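PDB 4FID: G protein alpha subunit from Entamoeba histolytica, which binds guanine nucleotides as the alpha subunit of a heterotrimeric G protein, probably hydrolysing GTP and relaying transmembrane signals. Local coordinates for residues G32-C46 against E132-T146. Numbering follows the deposited sequence.
With GDP (guanosine-5'-diphosphate), chain C.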
ATOM      1  N   GLY A  32      -5.447  17.070  -6.270  1.00 45.36           N
ATOM      2  CA  GLY A  32      -5.926  16.503  -5.030  1.00 42.21           C
ATOM      3  C   GLY A  32      -7.388  16.130  -5.137  1.00 42.41           C
ATOM      4  O   GLY A  32      -7.930  15.964  -6.231  1.00 46.14           O
ATOM      5  N   PHE A  33      -8.025  15.987  -3.988  1.00 44.29           N
ATOM      6  CA  PHE A  33      -9.414  15.581  -3.924  1.00 47.71           C
ATOM      7  C   PHE A  33     -10.245  16.673  -3.283  1.00 50.82           C
ATOM      8  O   PHE A  33      -9.942  17.132  -2.183  1.00 50.49           O
ATOM      9  CB  PHE A  33      -9.554  14.276  -3.148  1.00 45.27           C
ATOM     10  CG  PHE A  33      -8.821  13.128  -3.780  1.00 52.83           C
ATOM     11  CD1 PHE A  33      -7.445  12.971  -3.595  1.00 47.23           C
ATOM     12  CD2 PHE A  33      -9.499  12.209  -4.575  1.00 52.57           C
ATOM     13  CE1 PHE A  33      -6.768  11.920  -4.187  1.00 41.56           C
ATOM     14  CE2 PHE A  33      -8.825  11.150  -5.165  1.00 46.99           C
ATOM     15  CZ  PHE A  33      -7.459  11.008  -4.969  1.00 43.60           C
ATOM     16  N   PRO A  34     -11.283  17.116  -3.997  1.00 51.44           N
ATOM     17  CA  PRO A  34     -12.216  18.137  -3.514  1.00 53.46           C
ATOM     18  C   PRO A  34     -13.122  17.605  -2.417  1.00 53.66           C
ATOM     19  O   PRO A  34     -13.356  16.403  -2.307  1.00 52.74           O
ATOM     20  CB  PRO A  34     -13.027  18.494  -4.758  1.00 54.23           C
ATOM     21  CG  PRO A  34     -12.864  17.334  -5.680  1.00 57.23           C
ATOM     22  CD  PRO A  34     -11.498  16.785  -5.415  1.00 52.13           C
ATOM     23  N   GLU A  35     -13.631  18.519  -1.610  1.00 55.36           N
ATOM     24  CA  GLU A  35     -14.415  18.150  -0.451  1.00 57.16           C
ATOM     25  C   GLU A  35     -15.490  17.105  -0.726  1.00 58.96           C
ATOM     26  O   GLU A  35     -15.680  16.205   0.086  1.00 60.96           O
ATOM     27  CB  GLU A  35     -15.037  19.388   0.202  1.00 64.05           C
ATOM     28  CG  GLU A  35     -15.794  19.078   1.488  1.00 70.55           C
ATOM     29  CD  GLU A  35     -16.436  20.305   2.110  1.00 77.60           C
ATOM     30  OE1 GLU A  35     -16.281  21.418   1.555  1.00 80.46           O
ATOM     31  OE2 GLU A  35     -17.102  20.153   3.157  1.00 78.59           O
ATOM     32  N   GLN A  36     -16.207  17.211  -1.841  1.00 64.93           N
ATOM     33  CA  GLN A  36     -17.311  16.269  -2.061  1.00 68.76           C
ATOM     34  C   GLN A  36     -16.832  14.855  -2.382  1.00 60.20           C
ATOM     35  O   GLN A  36     -17.497  13.887  -2.021  1.00 56.92           O
ATOM     36  CB  GLN A  36     -18.345  16.762  -3.088  1.00 76.22           C
ATOM     37  CG  GLN A  36     -17.791  17.063  -4.458  1.00 84.99           C
ATOM     38  CD  GLN A  36     -17.432  18.528  -4.618  1.00 90.67           C
ATOM     39  OE1 GLN A  36     -18.092  19.407  -4.053  1.00 95.87           O
ATOM     40  NE2 GLN A  36     -16.384  18.800  -5.392  1.00 85.39           N
ATOM     41  N   GLU A  37     -15.681  14.735  -3.039  1.00 56.59           N
ATOM     42  CA  GLU A  37     -15.091  13.422  -3.292  1.00 54.81           C
ATOM     43  C   GLU A  37     -14.604  12.809  -1.976  1.00 49.51           C
ATOM     44  O   GLU A  37     -14.899  11.654  -1.657  1.00 52.21           O
ATOM     45  CB  GLU A  37     -13.948  13.531  -4.298  1.00 64.84           C
ATOM     46  CG  GLU A  37     -13.382  12.195  -4.746  1.00 73.35           C
ATOM     47  CD  GLU A  37     -12.704  12.284  -6.104  1.00 88.41           C
ATOM     48  OE1 GLU A  37     -12.653  13.400  -6.679  1.00 92.76           O
ATOM     49  OE2 GLU A  37     -12.225  11.236  -6.599  1.00 92.31           O
ATOM     50  N   ARG A  38     -13.881  13.602  -1.199  1.00 39.28           N
ATOM     51  CA  ARG A  38     -13.448  13.178   0.121  1.00 36.91           C
ATOM     52  C   ARG A  38     -14.587  12.703   1.032  1.00 38.50           C
ATOM     53  O   ARG A  38     -14.460  11.692   1.719  1.00 36.47           O
ATOM     54  CB  ARG A  38     -12.670  14.311   0.799  1.00 39.89           C
ATOM     55  CG  ARG A  38     -11.231  14.428   0.358  1.00 34.97           C
ATOM     56  CD  ARG A  38     -10.503  15.387   1.241  1.00 36.64           C
ATOM     57  NE  ARG A  38     -10.592  16.708   0.664  1.00 47.98           N
ATOM     58  CZ  ARG A  38     -11.178  17.743   1.241  1.00 53.45           C
ATOM     59  NH1 ARG A  38     -11.704  17.623   2.452  1.00 51.91           N
ATOM     60  NH2 ARG A  38     -11.222  18.903   0.601  1.00 59.28           N
ATOM     61  N   ALA A  39     -15.699  13.429   1.050  1.00 43.21           N
ATOM     62  CA  ALA A  39     -16.776  13.107   1.985  1.00 43.20           C
ATOM     63  C   ALA A  39     -17.388  11.737   1.725  1.00 41.50           C
ATOM     64  O   ALA A  39     -17.980  11.150   2.620  1.00 46.99           O
ATOM     65  CB  ALA A  39     -17.865  14.211   2.007  1.00 32.24           C
ATOM     66  N   THR A  40     -17.240  11.217   0.513  1.00 41.87           N
ATOM     67  CA  THR A  40     -17.702   9.850   0.228  1.00 49.90           C
ATOM     68  C   THR A  40     -16.982   8.760   1.058  1.00 45.00           C
ATOM     69  O   THR A  40     -17.492   7.649   1.201  1.00 47.87           O
ATOM     70  CB  THR A  40     -17.539   9.491  -1.264  1.00 57.11           C
ATOM     71  OG1 THR A  40     -16.176   9.118  -1.523  1.00 59.29           O
ATOM     72  CG2 THR A  40     -17.929  10.665  -2.145  1.00 55.47           C
ATOM     73  N   HIS A  41     -15.810   9.068   1.602  1.00 31.62           N
ATOM     74  CA  HIS A  41     -15.074   8.065   2.372  1.00 35.29           C
ATOM     75  C   HIS A  41     -15.389   8.020   3.876  1.00 36.14           C
ATOM     76  O   HIS A  41     -14.821   7.222   4.606  1.00 38.48           O
ATOM     77  CB  HIS A  41     -13.577   8.189   2.105  1.00 29.82           C
ATOM     78  CG  HIS A  41     -13.244   8.148   0.648  1.00 47.33           C
ATOM     79  ND1 HIS A  41     -12.943   6.976  -0.015  1.00 52.22           N
ATOM     80  CD2 HIS A  41     -13.215   9.127  -0.290  1.00 52.25           C
ATOM     81  CE1 HIS A  41     -12.717   7.240  -1.289  1.00 51.64           C
ATOM     82  NE2 HIS A  41     -12.875   8.539  -1.483  1.00 51.24           N
ATOM     83  N   LYS A  42     -16.315   8.860   4.319  1.00 32.70           N
ATOM     84  CA  LYS A  42     -16.608   9.003   5.739  1.00 37.19           C
ATOM     85  C   LYS A  42     -17.046   7.691   6.382  1.00 38.92           C
ATOM     86  O   LYS A  42     -16.635   7.381   7.501  1.00 44.11           O
ATOM     87  CB  LYS A  42     -17.659  10.111   5.984  1.00 34.28           C
ATOM     88  CG  LYS A  42     -17.996  10.369   7.451  1.00 26.72           C
ATOM     89  CD  LYS A  42     -19.078  11.454   7.632  1.00 33.00           C
ATOM     90  CE  LYS A  42     -19.503  11.600   9.117  1.00 53.88           C
ATOM     91  NZ  LYS A  42     -20.403  12.771   9.403  1.00 51.14           N
ATOM     92  N   SER A  43     -17.879   6.918   5.698  1.00 40.93           N
ATOM     93  CA  SER A  43     -18.460   5.735   6.340  1.00 41.26           C
ATOM     94  C   SER A  43     -17.469   4.613   6.507  1.00 40.53           C
ATOM     95  O   SER A  43     -17.449   3.951   7.540  1.00 46.99           O
ATOM     96  CB  SER A  43     -19.705   5.238   5.616  1.00 44.26           C
ATOM     97  OG  SER A  43     -20.838   5.938   6.100  1.00 53.54           O
ATOM     98  N   SER A  44     -16.632   4.404   5.503  1.00 35.54           N
ATOM     99  CA  SER A  44     -15.698   3.304   5.588  1.00 35.25           C
ATOM    100  C   SER A  44     -14.611   3.651   6.592  1.00 34.15           C
ATOM    101  O   SER A  44     -14.152   2.785   7.338  1.00 40.14           O
ATOM    102  CB  SER A  44     -15.113   2.940   4.224  1.00 34.62           C
ATOM    103  OG  SER A  44     -14.058   3.802   3.893  1.00 43.00           O
ATOM    104  N   ILE A  45     -14.215   4.917   6.642  1.00 31.94           N
ATOM    105  CA  ILE A  45     -13.238   5.329   7.644  1.00 33.92           C
ATOM    106  C   ILE A  45     -13.812   5.176   9.049  1.00 32.01           C
ATOM    107  O   ILE A  45     -13.170   4.601   9.940  1.00 30.70           O
ATOM    108  CB  ILE A  45     -12.766   6.763   7.434  1.00 32.93           C
ATOM    109  CG1 ILE A  45     -11.953   6.850   6.138  1.00 26.35           C
ATOM    110  CG2 ILE A  45     -11.951   7.227   8.646  1.00 30.68           C
ATOM    111  CD1 ILE A  45     -11.660   8.275   5.715  1.00 30.65           C
ATOM    112  N   CYS A  46     -15.033   5.657   9.242  1.00 24.24           N
ATOM    113  CA  CYS A  46     -15.668   5.516  10.543  1.00 31.76           C
ATOM    114  C   CYS A  46     -15.863   4.043  10.921  1.00 39.06           C
ATOM    115  O   CYS A  46     -15.640   3.650  12.061  1.00 47.10           O
ATOM    116  CB  CYS A  46     -16.975   6.319  10.610  1.00 25.67           C
ATOM    117  SG  CYS A  46     -16.691   8.125  10.576  1.00 47.55           S
ATOM    118  N   GLU A 132     -19.064  15.129  14.840  1.00 73.60           N
ATOM    119  CA  GLU A 132     -20.319  15.035  14.108  1.00 78.09           C
ATOM    120  C   GLU A 132     -20.215  15.607  12.692  1.00 74.49           C
ATOM    121  O   GLU A 132     -20.826  15.085  11.764  1.00 76.77           O
ATOM    122  CB  GLU A 132     -21.481  15.665  14.899  1.00 82.62           C
ATOM    123  CG  GLU A 132     -21.365  17.160  15.147  1.00 89.18           C
ATOM    124  CD  GLU A 132     -22.701  17.792  15.528  1.00 98.63           C
ATOM    125  OE1 GLU A 132     -23.737  17.097  15.408  1.00 99.10           O
ATOM    126  OE2 GLU A 132     -22.712  18.977  15.946  1.00100.89           O
ATOM    127  N   ASP A 133     -19.424  16.660  12.520  1.00 72.57           N
ATOM    128  CA  ASP A 133     -19.324  17.319  11.221  1.00 79.74           C
ATOM    129  C   ASP A 133     -18.091  16.891  10.430  1.00 70.32           C
ATOM    130  O   ASP A 133     -17.782  17.478   9.389  1.00 71.58           O
ATOM    131  CB  ASP A 133     -19.301  18.835  11.397  1.00 96.77           C
ATOM    132  CG  ASP A 133     -18.065  19.314  12.143  1.00103.82           C
ATOM    133  OD1 ASP A 133     -17.839  18.842  13.279  1.00104.60           O
ATOM    134  OD2 ASP A 133     -17.327  20.167  11.597  1.00107.05           O
ATOM    135  N   TYR A 134     -17.400  15.874  10.934  1.00 59.27           N
ATOM    136  CA  TYR A 134     -16.134  15.401  10.371  1.00 48.74           C
ATOM    137  C   TYR A 134     -16.198  15.122   8.875  1.00 46.60           C
ATOM    138  O   TYR A 134     -17.030  14.354   8.413  1.00 48.27           O
ATOM    139  CB  TYR A 134     -15.649  14.145  11.132  1.00 46.49           C
ATOM    140  CG  TYR A 134     -14.669  13.275  10.370  1.00 40.14           C
ATOM    141  CD1 TYR A 134     -13.390  13.735  10.081  1.00 37.07           C
ATOM    142  CD2 TYR A 134     -15.023  11.989   9.938  1.00 40.27           C
ATOM    143  CE1 TYR A 134     -12.490  12.960   9.374  1.00 39.41           C
ATOM    144  CE2 TYR A 134     -14.115  11.185   9.226  1.00 34.76           C
ATOM    145  CZ  TYR A 134     -12.851  11.690   8.951  1.00 34.15           C
ATOM    146  OH  TYR A 134     -11.923  10.959   8.271  1.00 26.19           O
ATOM    147  N   VAL A 135     -15.312  15.765   8.123  1.00 46.33           N
ATOM    148  CA  VAL A 135     -15.110  15.442   6.715  1.00 50.36           C
ATOM    149  C   VAL A 135     -13.652  14.992   6.554  1.00 51.20           C
ATOM    150  O   VAL A 135     -12.732  15.669   7.026  1.00 49.92           O
ATOM    151  CB  VAL A 135     -15.509  16.630   5.759  1.00 47.00           C
ATOM    152  CG1 VAL A 135     -14.962  17.951   6.250  1.00 53.96           C
ATOM    153  CG2 VAL A 135     -15.064  16.383   4.335  1.00 44.63           C
ATOM    154  N   PRO A 136     -13.441  13.815   5.933  1.00 49.12           N
ATOM    155  CA  PRO A 136     -12.093  13.261   5.757  1.00 39.75           C
ATOM    156  C   PRO A 136     -11.164  14.222   5.037  1.00 35.75           C
ATOM    157  O   PRO A 136     -11.588  14.936   4.135  1.00 38.22           O
ATOM    158  CB  PRO A 136     -12.337  12.013   4.900  1.00 34.50           C
ATOM    159  CG  PRO A 136     -13.699  11.580   5.264  1.00 40.79           C
ATOM    160  CD  PRO A 136     -14.472  12.877   5.462  1.00 48.34           C
ATOM    161  N   THR A 137      -9.902  14.232   5.446  1.00 41.93           N
ATOM    162  CA  THR A 137      -8.875  15.013   4.778  1.00 32.51           C
ATOM    163  C   THR A 137      -8.139  14.139   3.751  1.00 35.27           C
ATOM    164  O   THR A 137      -8.285  12.916   3.742  1.00 31.54           O
ATOM    165  CB  THR A 137      -7.847  15.490   5.798  1.00 32.11           C
ATOM    166  OG1 THR A 137      -7.060  14.366   6.242  1.00 31.96           O
ATOM    167  CG2 THR A 137      -8.521  16.123   6.975  1.00 34.58           C
ATOM    168  N   GLU A 138      -7.340  14.757   2.889  1.00 37.29           N
ATOM    169  CA  GLU A 138      -6.550  13.994   1.922  1.00 29.45           C
ATOM    170  C   GLU A 138      -5.627  13.023   2.621  1.00 32.97           C
ATOM    171  O   GLU A 138      -5.336  11.942   2.090  1.00 32.05           O
ATOM    172  CB  GLU A 138      -5.761  14.911   1.003  1.00 28.84           C
ATOM    173  CG  GLU A 138      -6.656  15.730   0.064  1.00 40.44           C
ATOM    174  CD  GLU A 138      -5.868  16.593  -0.902  1.00 52.49           C
ATOM    175  OE1 GLU A 138      -6.316  16.765  -2.051  1.00 60.16           O
ATOM    176  OE2 GLU A 138      -4.792  17.097  -0.517  1.00 53.92           O
ATOM    177  N   GLU A 139      -5.195  13.371   3.834  1.00 33.01           N
ATOM    178  CA  GLU A 139      -4.280  12.489   4.551  1.00 28.70           C
ATOM    179  C   GLU A 139      -5.041  11.224   5.027  1.00 28.64           C
ATOM    180  O   GLU A 139      -4.532  10.105   4.942  1.00 27.15           O
ATOM    181  CB  GLU A 139      -3.558  13.247   5.673  1.00 31.23           C
ATOM    182  CG  GLU A 139      -2.307  12.584   6.237  1.00 43.96           C
ATOM    183  CD  GLU A 139      -1.198  12.443   5.200  1.00 63.59           C
ATOM    184  OE1 GLU A 139      -0.913  13.436   4.494  1.00 71.79           O
ATOM    185  OE2 GLU A 139      -0.609  11.340   5.085  1.00 67.12           O
ATOM    186  N   ASP A 140      -6.270  11.396   5.489  1.00 27.40           N
ATOM    187  CA  ASP A 140      -7.107  10.247   5.814  1.00 29.58           C
ATOM    188  C   ASP A 140      -7.236   9.319   4.610  1.00 33.43           C
ATOM    189  O   ASP A 140      -7.129   8.111   4.744  1.00 36.11           O
ATOM    190  CB  ASP A 140      -8.500  10.697   6.299  1.00 32.30           C
ATOM    191  CG  ASP A 140      -8.436  11.520   7.591  1.00 38.12           C
ATOM    192  OD1 ASP A 140      -7.391  11.429   8.274  1.00 34.34           O
ATOM    193  OD2 ASP A 140      -9.408  12.253   7.922  1.00 29.08           O
ATOM    194  N   LEU A 141      -7.470   9.879   3.428  1.00 33.36           N
ATOM    195  CA  LEU A 141      -7.657   9.051   2.239  1.00 30.43           C
ATOM    196  C   LEU A 141      -6.392   8.267   1.894  1.00 34.04           C
ATOM    197  O   LEU A 141      -6.482   7.150   1.366  1.00 34.33           O
ATOM    198  CB  LEU A 141      -8.074   9.892   1.031  1.00 29.15           C
ATOM    199  CG  LEU A 141      -9.547  10.049   0.645  1.00 31.65           C
ATOM    200  CD1 LEU A 141     -10.418  10.412   1.851  1.00 34.74           C
ATOM    201  CD2 LEU A 141      -9.697  11.091  -0.489  1.00 26.34           C
ATOM    202  N   ILE A 142      -5.225   8.861   2.166  1.00 29.94           N
ATOM    203  CA  ILE A 142      -3.952   8.190   1.945  1.00 27.89           C
ATOM    204  C   ILE A 142      -3.848   6.954   2.826  1.00 38.89           C
ATOM    205  O   ILE A 142      -3.412   5.890   2.374  1.00 41.62           O
ATOM    206  CB  ILE A 142      -2.739   9.103   2.273  1.00 43.49           C
ATOM    207  CG1 ILE A 142      -2.580  10.219   1.226  1.00 33.37           C
ATOM    208  CG2 ILE A 142      -1.441   8.257   2.456  1.00 13.84           C
ATOM    209  CD1 ILE A 142      -2.429   9.703  -0.162  1.00 33.65           C
ATOM    210  N   HIS A 143      -4.267   7.093   4.083  1.00 39.49           N
ATOM    211  CA  HIS A 143      -4.060   6.032   5.069  1.00 36.37           C
ATOM    212  C   HIS A 143      -5.182   5.018   5.143  1.00 34.16           C
ATOM    213  O   HIS A 143      -5.011   3.935   5.704  1.00 33.42           O
ATOM    214  CB  HIS A 143      -3.841   6.615   6.460  1.00 31.61           C
ATOM    215  CG  HIS A 143      -2.504   7.239   6.638  1.00 26.53           C
ATOM    216  ND1 HIS A 143      -2.251   8.561   6.331  1.00 31.96           N
ATOM    217  CD2 HIS A 143      -1.340   6.727   7.098  1.00 24.62           C
ATOM    218  CE1 HIS A 143      -0.984   8.835   6.591  1.00 25.66           C
ATOM    219  NE2 HIS A 143      -0.412   7.740   7.060  1.00 28.40           N
ATOM    220  N   ASN A 144      -6.336   5.356   4.604  1.00 37.69           N
ATOM    221  CA  ASN A 144      -7.449   4.440   4.743  1.00 43.67           C
ATOM    222  C   ASN A 144      -7.432   3.327   3.720  1.00 51.94           C
ATOM    223  O   ASN A 144      -7.020   3.510   2.580  1.00 46.79           O
ATOM    224  CB  ASN A 144      -8.784   5.153   4.710  1.00 48.34           C
ATOM    225  CG  ASN A 144      -9.898   4.278   5.220  1.00 56.93           C
ATOM    226  OD1 ASN A 144      -9.798   3.751   6.328  1.00 58.94           O
ATOM    227  ND2 ASN A 144     -10.964   4.099   4.416  1.00 55.73           N
ATOM    228  N   ARG A 145      -7.899   2.163   4.144  1.00 68.07           N
ATOM    229  CA  ARG A 145      -7.993   1.022   3.258  1.00 79.61           C
ATOM    230  C   ARG A 145      -9.238   1.111   2.371  1.00 82.31           C
ATOM    231  O   ARG A 145     -10.358   1.228   2.874  1.00 80.52           O
ATOM    232  CB  ARG A 145      -7.988  -0.260   4.093  1.00 85.77           C
ATOM    233  CG  ARG A 145      -6.923  -0.234   5.189  1.00 92.05           C
ATOM    234  CD  ARG A 145      -6.308  -1.606   5.428  1.00 95.78           C
ATOM    235  NE  ARG A 145      -4.991  -1.778   4.811  1.00 96.28           N
ATOM    236  CZ  ARG A 145      -4.370  -2.951   4.707  1.00 96.40           C
ATOM    237  NH1 ARG A 145      -4.949  -4.051   5.174  1.00 98.52           N
ATOM    238  NH2 ARG A 145      -3.176  -3.032   4.129  1.00 94.32           N
ATOM    239  N   THR A 146      -9.038   1.089   1.055  1.00 87.63           N
ATOM    240  CA  THR A 146     -10.157   0.926   0.121  1.00100.47           C
ATOM    241  C   THR A 146      -9.855  -0.150  -0.913  1.00104.93           C
ATOM    242  O   THR A 146      -8.694  -0.392  -1.246  1.00105.68           O
ATOM    243  CB  THR A 146     -10.533   2.234  -0.626  1.00 99.16           C
ATOM    244  OG1 THR A 146      -9.358   2.813  -1.205  1.00102.97           O
ATOM    245  CG2 THR A 146     -11.190   3.227   0.311  1.00 96.99           C
TER
HETATM  246  PB  GDP C 401      -4.197  -1.791  -3.755  1.00 69.21           P
HETATM  247  O1B GDP C 401      -5.492  -1.063  -4.016  1.00 71.41           O
HETATM  248  O2B GDP C 401      -4.454  -3.280  -3.774  1.00 70.95           O
HETATM  249  O3B GDP C 401      -3.239  -1.421  -4.861  1.00 69.23           O
HETATM  250  O3A GDP C 401      -3.549  -1.408  -2.311  1.00 69.85           O
HETATM  251  PA  GDP C 401      -3.997  -0.132  -1.403  1.00 98.76           P
HETATM  252  O1A GDP C 401      -3.431   1.163  -1.946  1.00 84.66           O
HETATM  253  O2A GDP C 401      -5.508  -0.038  -1.285  1.00103.93           O
HETATM  254  O5' GDP C 401      -3.383  -0.467   0.057  1.00 81.22           O
HETATM  255  C5' GDP C 401      -4.244  -0.551   1.197  1.00 81.05           C
HETATM  256  C4' GDP C 401      -3.561  -0.093   2.494  1.00 79.49           C
HETATM  257  O4' GDP C 401      -2.130  -0.133   2.408  1.00 74.85           O
HETATM  258  C3' GDP C 401      -3.951   1.331   2.893  1.00 74.05           C
HETATM  259  O3' GDP C 401      -4.500   1.327   4.226  1.00 69.13           O
HETATM  260  C2' GDP C 401      -2.656   2.128   2.818  1.00 66.45           C
HETATM  261  O2' GDP C 401      -2.620   3.175   3.805  1.00 55.38           O
HETATM  262  C1' GDP C 401      -1.587   1.048   3.010  1.00 67.15           C
HETATM  263  N9  GDP C 401      -0.262   1.422   2.433  1.00 59.96           N
HETATM  264  C8  GDP C 401       0.084   1.528   1.131  1.00 48.31           C
HETATM  265  N7  GDP C 401       1.390   1.888   0.995  1.00 41.40           N
HETATM  266  C5  GDP C 401       1.906   2.015   2.232  1.00 49.83           C
HETATM  267  C6  GDP C 401       3.218   2.377   2.829  1.00 54.30           C
HETATM  268  O6  GDP C 401       4.198   2.654   2.113  1.00 52.59           O
HETATM  269  N1  GDP C 401       3.329   2.406   4.161  1.00 61.17           N
HETATM  270  C2  GDP C 401       2.295   2.102   4.970  1.00 63.65           C
HETATM  271  N2  GDP C 401       2.487   2.139   6.308  1.00 66.45           N
HETATM  272  N3  GDP C 401       1.066   1.760   4.504  1.00 60.44           N
HETATM  273  C4  GDP C 401       0.817   1.702   3.172  1.00 58.43           C
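The amide N of F33 donates to E138 OE1 over 2.7 Å, reaching the carboxylate oxygen on its anti lone pair. R38 makes the other strong link: its NH1 points at P136 O over 3.2 Å, almost straight at 175°, with the oxygen in the guanidinium plane. A bend at chi3 (-91°) turns the guanidinium so that NE also meets F33 O. Weak bonds run from N144 ND2 to S44 OG and from K42 NZ to E132 O; N144 OD1 turns instead to N48.

L141 fills the middle. Its CD2 lies 4.0 Å from F33 CG, above one ring face toward the rim, and also touches R38 CG, while its CG sits over the H41 ring in a CH-pi contact, 22° off the normal. Beyond it, I45 CD1 packs 3.9 Å from P136 CB and touches Y134 OH, the two side chains crossing at about a right angle. That hydroxyl and the amide of T137 reach D140 OD2 from opposite faces of the carboxylate; R128 pairs with the same oxygen, and Y121 OH bonds to OD1. T137 and D140 form a capping box on helix 138-143.

Here the two chain passages between the Ras-like and all-helical domains pack together, with helix 138-143 against the start of helix 42-62. Past that helix, R145 NE bonds to GDP O3' of the ribose. Two backbone carbonyls at its edge fix the rotation of the R38 guanidinium, and E138 satisfies the F33 amide.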